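PDB 5A9T: putative dehydrogenase from Amycolatopsis orientalis, which acts as an NADPH-dependent imine reductase, reducing imines to the corresponding amines with stereoselectivity. Local coordinates for residues R89-L94 against H112-L117; D118-V123 against G165-Y170. All blocks are in the same frame, centred on the assembly; numbering follows the deposited sequence.

Interaction 1. Residues R89-L94 against H112-L117; sequences RVVVNL and HGTGYL
Val-91 is held through both its backbone polar atoms: its N reaches Gly-115 O at 2.8 Å in an almost straight bond (177°), and its O receives Leu-117 N at 2.9 Å. Gly-115 N to Arg-89 O and Asn-93 N to Leu-117 O extend this parallel pairing in both directions. Gly-115 suits the start of the strand, since a CB there would sit tight against Val-90 CG2. With CG anti to the backbone N (chi1 -173°), the Tyr-116 ring lies over strand 90-93, and Val-91 CG1 packs 3.9 Å from its CE1. Farther along the ring, Asn-93 ND2 donates to Tyr-116 OH at 3.0 Å, with amide and ring planes 84° apart and the hydroxyl tilted out of the amide plane. That hydroxyl is also bonded to Asp-118 OD1, while Asn-93 OD1 accepts from the N of Asn-95, an NADP-binding residue. A valine in place of Tyr-116 would probably leave Asn-93 ND2 and Asp-118 OD1 without their shared partner and open a gap beside Val-91. The pair completes a beta-alpha-beta crossover of the Rossmann-type domain, whose helix 99-111 ends in a Schellman motif at Gly-113 and covers Tyr-116; helix 141-152 packs on Val-90 and Leu-117 across the sheet, and strand 64-67 flanks strand 90-93.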
loop_
_atom_site.group_PDB
_atom_site.type_symbol
_atom_site.label_atom_id
_atom_site.label_comp_id
_atom_site.label_asym_id
_atom_site.label_seq_id
_atom_site.Cartn_x
_atom_site.Cartn_y
_atom_site.Cartn_z
ATOM N N ARG A 89 -28.988 18.184 -24.188
ATOM C CA ARG A 89 -28.339 16.839 -24.057
ATOM C C ARG A 89 -27.385 16.894 -22.941
ATOM O O ARG A 89 -27.315 17.860 -22.163
ATOM C CB ARG A 89 -27.703 16.452 -25.397
ATOM C CG ARG A 89 -28.703 16.529 -26.571
ATOM C CD ARG A 89 -28.142 16.046 -27.890
ATOM N NE ARG A 89 -29.129 16.314 -28.958
ATOM C CZ ARG A 89 -30.129 15.491 -29.202
ATOM N NH1 ARG A 89 -30.274 14.314 -28.696
ATOM N NH2 ARG A 89 -31.108 15.897 -30.037
ATOM N N VAL A 90 -26.765 15.727 -22.653
ATOM C CA VAL A 90 -25.855 15.513 -21.481
ATOM C C VAL A 90 -24.578 14.913 -21.974
ATOM O O VAL A 90 -24.602 13.921 -22.720
ATOM C CB VAL A 90 -26.560 14.608 -20.472
ATOM C CG1 VAL A 90 -25.607 14.112 -19.413
ATOM C CG2 VAL A 90 -27.782 15.327 -19.902
ATOM N N VAL A 91 -23.452 15.443 -21.506
ATOM C CA VAL A 91 -22.098 14.891 -21.773
ATOM C C VAL A 91 -21.602 14.269 -20.492
ATOM O O VAL A 91 -21.514 14.940 -19.456
ATOM C CB VAL A 91 -21.196 15.974 -22.280
ATOM C CG1 VAL A 91 -19.733 15.484 -22.187
ATOM C CG2 VAL A 91 -21.564 16.402 -23.736
ATOM N N VAL A 92 -21.217 12.994 -20.570
ATOM C CA VAL A 92 -20.436 12.292 -19.570
ATOM C C VAL A 92 -19.070 12.113 -20.162
ATOM O O VAL A 92 -18.876 11.307 -21.094
ATOM C CB VAL A 92 -21.079 11.005 -19.164
ATOM C CG1 VAL A 92 -20.232 10.260 -18.119
ATOM C CG2 VAL A 92 -22.448 11.198 -18.587
ATOM N N ASN A 93 -18.094 12.905 -19.670
ATOM C CA ASN A 93 -16.763 12.912 -20.171
ATOM C C ASN A 93 -15.867 12.014 -19.351
ATOM O O ASN A 93 -15.605 12.350 -18.208
ATOM C CB ASN A 93 -16.230 14.326 -20.117
ATOM C CG ASN A 93 -14.885 14.467 -20.842
ATOM O OD1 ASN A 93 -14.292 13.511 -21.320
ATOM N ND2 ASN A 93 -14.370 15.758 -20.914
ATOM N N LEU A 94 -15.356 10.980 -20.012
ATOM C CA LEU A 94 -14.532 9.952 -19.306
ATOM C C LEU A 94 -13.081 10.114 -19.636
ATOM O O LEU A 94 -12.278 9.216 -19.260
ATOM C CB LEU A 94 -15.081 8.606 -19.561
ATOM C CG LEU A 94 -16.491 8.355 -19.106
ATOM C CD1 LEU A 94 -16.998 6.971 -19.453
ATOM C CD2 LEU A 94 -16.679 8.588 -17.599
ATOM N N HIS A 112 -23.504 25.875 -23.735
ATOM C CA HIS A 112 -24.217 25.265 -24.784
ATOM C C HIS A 112 -25.635 24.753 -24.305
ATOM O O HIS A 112 -26.362 24.195 -25.142
ATOM C CB HIS A 112 -23.432 24.087 -25.300
ATOM C CG HIS A 112 -22.336 24.455 -26.205
ATOM N ND1 HIS A 112 -21.065 24.784 -25.749
ATOM C CD2 HIS A 112 -22.279 24.507 -27.558
ATOM C CE1 HIS A 112 -20.302 25.088 -26.791
ATOM N NE2 HIS A 112 -21.000 24.889 -27.896
ATOM N N GLY A 113 -25.949 24.853 -23.014
ATOM C CA GLY A 113 -27.203 24.296 -22.514
ATOM C C GLY A 113 -27.170 22.809 -22.368
ATOM O O GLY A 113 -28.219 22.120 -22.462
ATOM N N THR A 114 -25.967 22.287 -22.050
ATOM C CA THR A 114 -25.715 20.823 -21.969
ATOM C C THR A 114 -25.321 20.435 -20.569
ATOM O O THR A 114 -24.531 21.117 -19.931
ATOM C CB THR A 114 -24.536 20.547 -22.902
ATOM O OG1 THR A 114 -24.850 21.017 -24.274
ATOM C CG2 THR A 114 -24.233 19.024 -22.960
ATOM N N GLY A 115 -25.887 19.372 -20.058
ATOM C CA GLY A 115 -25.523 18.863 -18.706
ATOM C C GLY A 115 -24.169 18.207 -18.792
ATOM O O GLY A 115 -23.747 17.757 -19.881
ATOM N N TYR A 116 -23.501 18.156 -17.648
ATOM C CA TYR A 116 -22.140 17.689 -17.683
ATOM C C TYR A 116 -21.772 16.882 -16.466
ATOM O O TYR A 116 -22.030 17.347 -15.353
ATOM C CB TYR A 116 -21.156 18.878 -17.826
ATOM C CG TYR A 116 -19.765 18.460 -18.041
ATOM C CD1 TYR A 116 -19.224 18.123 -19.316
ATOM C CD2 TYR A 116 -18.885 18.327 -16.924
ATOM C CE1 TYR A 116 -17.901 17.655 -19.477
ATOM C CE2 TYR A 116 -17.569 17.906 -17.150
ATOM C CZ TYR A 116 -17.081 17.592 -18.286
ATOM O OH TYR A 116 -15.794 17.145 -18.623
ATOM N N LEU A 117 -21.174 15.728 -16.659
ATOM C CA LEU A 117 -20.573 14.935 -15.566
ATOM C C LEU A 117 -19.204 14.503 -16.071
ATOM O O LEU A 117 -19.023 14.086 -17.211
ATOM C CB LEU A 117 -21.590 13.777 -15.212
ATOM C CG LEU A 117 -21.333 12.980 -14.014
ATOM C CD1 LEU A 117 -21.498 13.856 -12.769
ATOM C CD2 LEU A 117 -22.211 11.747 -14.053
#

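Interaction 2. Residues D118-V123 against G165-Y170; sequences DGAIMV and GLAVLY
The apolar part of the contact centres on two alanines, Ala-120 and Ala-167, whose CB atoms meet at 4.1 Å. Ala-120 CB also rests 3.7 Å from Ala-167 O, and Ala-167 CB lies 4.2 Å from Gly-119 CA. With only methyl groups between them at this point, the first turn of the helix settles closely on the strand, the short axes approaching to 7.0 Å at 22°. No direct hydrogen bond joins the two segments; the polar link is a water, which donates to Asp-118 OD2 at 2.7 Å and accepts from Val-168 N at 2.8 Å. An N-H of the first helical turn is thus satisfied through solvent, and the helix start would probably help to stabilise the buried carboxylate. The side chain of Asp-118 sets out toward the helix and, with CG anti to the backbone N (chi1 -154°), places OD2 beside Val-168 CG2 at 3.6 Å, while its other oxygen, OD1, is hydrogen-bonded to Tyr-116 OH and Ser-96 OG. The contact lies where the Rossmann-type sheet meets the long helix 166-193 leading into the C-terminal domain. Strand 134-139 runs antiparallel beside strand 115-121 and supplies Ser-138 OG to Ala-167 N, and Phe-202 of the second subunit meets the Tyr-170 ring.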
loop_
_atom_site.group_PDB
_atom_site.type_symbol
_atom_site.label_atom_id
_atom_site.label_comp_id
_atom_site.label_asym_id
_atom_site.label_seq_id
_atom_site.Cartn_x
_atom_site.Cartn_y
_atom_site.Cartn_z
ATOM N N ASP A 118 -18.186 14.569 -15.180
ATOM C CA ASP A 118 -16.846 14.132 -15.517
ATOM C C ASP A 118 -16.635 12.775 -14.776
ATOM O O ASP A 118 -17.120 12.597 -13.639
ATOM C CB ASP A 118 -15.824 15.173 -15.021
ATOM C CG ASP A 118 -14.569 15.114 -15.842
ATOM O OD1 ASP A 118 -14.449 15.533 -17.067
ATOM O OD2 ASP A 118 -13.566 14.450 -15.358
ATOM N N GLY A 119 -15.963 11.858 -15.455
ATOM C CA GLY A 119 -15.730 10.608 -14.777
ATOM C C GLY A 119 -14.347 10.076 -15.023
ATOM O O GLY A 119 -13.742 10.297 -16.086
ATOM N N ALA A 120 -13.897 9.290 -14.056
ATOM C CA ALA A 120 -12.595 8.647 -14.123
ATOM C C ALA A 120 -12.776 7.136 -14.030
ATOM O O ALA A 120 -13.374 6.611 -13.064
ATOM C CB ALA A 120 -11.693 9.145 -12.973
ATOM N N ILE A 121 -12.290 6.428 -15.020
ATOM C CA ILE A 121 -12.436 4.977 -15.101
ATOM C C ILE A 121 -11.283 4.310 -14.356
ATOM O O ILE A 121 -10.139 4.569 -14.661
ATOM C CB ILE A 121 -12.421 4.568 -16.553
ATOM C CG1 ILE A 121 -13.564 5.281 -17.312
ATOM C CG2 ILE A 121 -12.561 3.069 -16.623
ATOM C CD1 ILE A 121 -13.468 5.122 -18.826
ATOM N N MET A 122 -11.612 3.505 -13.355
ATOM C CA MET A 122 -10.579 2.972 -12.434
ATOM C C MET A 122 -10.129 1.601 -12.767
ATOM O O MET A 122 -9.448 1.029 -11.931
ATOM C CB MET A 122 -11.075 3.092 -11.030
ATOM C CG MET A 122 -11.434 4.500 -10.609
ATOM S SD MET A 122 -10.161 5.744 -10.850
ATOM C CE MET A 122 -8.864 5.153 -9.729
ATOM N N VAL A 123 -10.416 1.111 -13.928
ATOM C CA VAL A 123 -10.063 -0.263 -14.337
ATOM C C VAL A 123 -9.668 -0.239 -15.767
ATOM O O VAL A 123 -9.920 0.704 -16.537
ATOM C CB VAL A 123 -11.223 -1.291 -14.073
ATOM C CG1 VAL A 123 -11.509 -1.327 -12.626
ATOM C CG2 VAL A 123 -12.440 -0.877 -14.946
ATOM N N GLY A 165 -13.681 18.845 -11.380
ATOM C CA GLY A 165 -12.349 18.235 -11.384
ATOM C C GLY A 165 -12.140 17.176 -10.279
ATOM O O GLY A 165 -10.995 16.650 -10.247
ATOM N N LEU A 166 -13.041 16.864 -9.397
ATOM C CA LEU A 166 -12.809 15.929 -8.250
ATOM C C LEU A 166 -12.488 14.509 -8.737
ATOM O O LEU A 166 -11.563 13.845 -8.222
ATOM C CB LEU A 166 -13.889 15.837 -7.228
ATOM C CG LEU A 166 -14.162 17.062 -6.409
ATOM C CD1 LEU A 166 -15.486 16.869 -5.750
ATOM C CD2 LEU A 166 -13.060 17.214 -5.314
ATOM N N ALA A 167 -13.171 14.012 -9.797
ATOM C CA ALA A 167 -12.820 12.659 -10.234
ATOM C C ALA A 167 -11.482 12.544 -10.781
ATOM O O ALA A 167 -10.767 11.545 -10.382
ATOM C CB ALA A 167 -13.879 12.195 -11.299
ATOM N N VAL A 168 -10.980 13.445 -11.609
ATOM C CA VAL A 168 -9.598 13.386 -12.169
ATOM C C VAL A 168 -8.650 13.542 -10.988
ATOM O O VAL A 168 -7.603 12.896 -10.977
ATOM C CB VAL A 168 -9.219 14.480 -13.226
ATOM C CG1 VAL A 168 -7.753 14.320 -13.708
ATOM C CG2 VAL A 168 -10.082 14.356 -14.449
ATOM N N LEU A 169 -8.979 14.406 -10.038
ATOM C CA LEU A 169 -8.037 14.632 -8.926
ATOM C C LEU A 169 -7.959 13.315 -8.109
ATOM O O LEU A 169 -6.829 12.935 -7.699
ATOM C CB LEU A 169 -8.493 15.763 -8.089
ATOM C CG LEU A 169 -7.641 16.156 -6.893
ATOM C CD1 LEU A 169 -6.244 16.511 -7.330
ATOM C CD2 LEU A 169 -8.287 17.285 -6.131
ATOM N N TYR A 170 -9.087 12.674 -7.796
ATOM C CA TYR A 170 -9.025 11.405 -7.082
ATOM C C TYR A 170 -8.258 10.388 -7.810
ATOM O O TYR A 170 -7.453 9.591 -7.259
ATOM C CB TYR A 170 -10.449 10.877 -6.797
ATOM C CG TYR A 170 -11.031 11.144 -5.420
ATOM C CD1 TYR A 170 -11.476 12.378 -5.041
ATOM C CD2 TYR A 170 -11.080 10.096 -4.543
ATOM C CE1 TYR A 170 -12.070 12.493 -3.686
ATOM C CE2 TYR A 170 -11.604 10.223 -3.287
ATOM C CZ TYR A 170 -12.098 11.386 -2.934
ATOM O OH TYR A 170 -12.551 11.292 -1.531
HETATM O O HOH W 1 -12.844 15.160 -12.863
#

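How the interactions relate
Both interactions are buried and share strand 115-121, the first half of which serves interaction 1 and the second half interaction 2. Within the sheet, interaction 1 is built on regular backbone pairing and buries about twice the surface; interaction 2, between a sheet strand and a helix start, depends on small apolar groups and one bridging water. They meet directly: Asn-93 O probably accepts a hydrogen bond from Gly-119 N at 2.8 Å, and Leu-94 packs on Gly-119 and Ile-121. Interaction 1 is thus internal to the nucleotide-binding domain, whereas interaction 2 lies where that domain passes into the interdomain helix, near the second subunit.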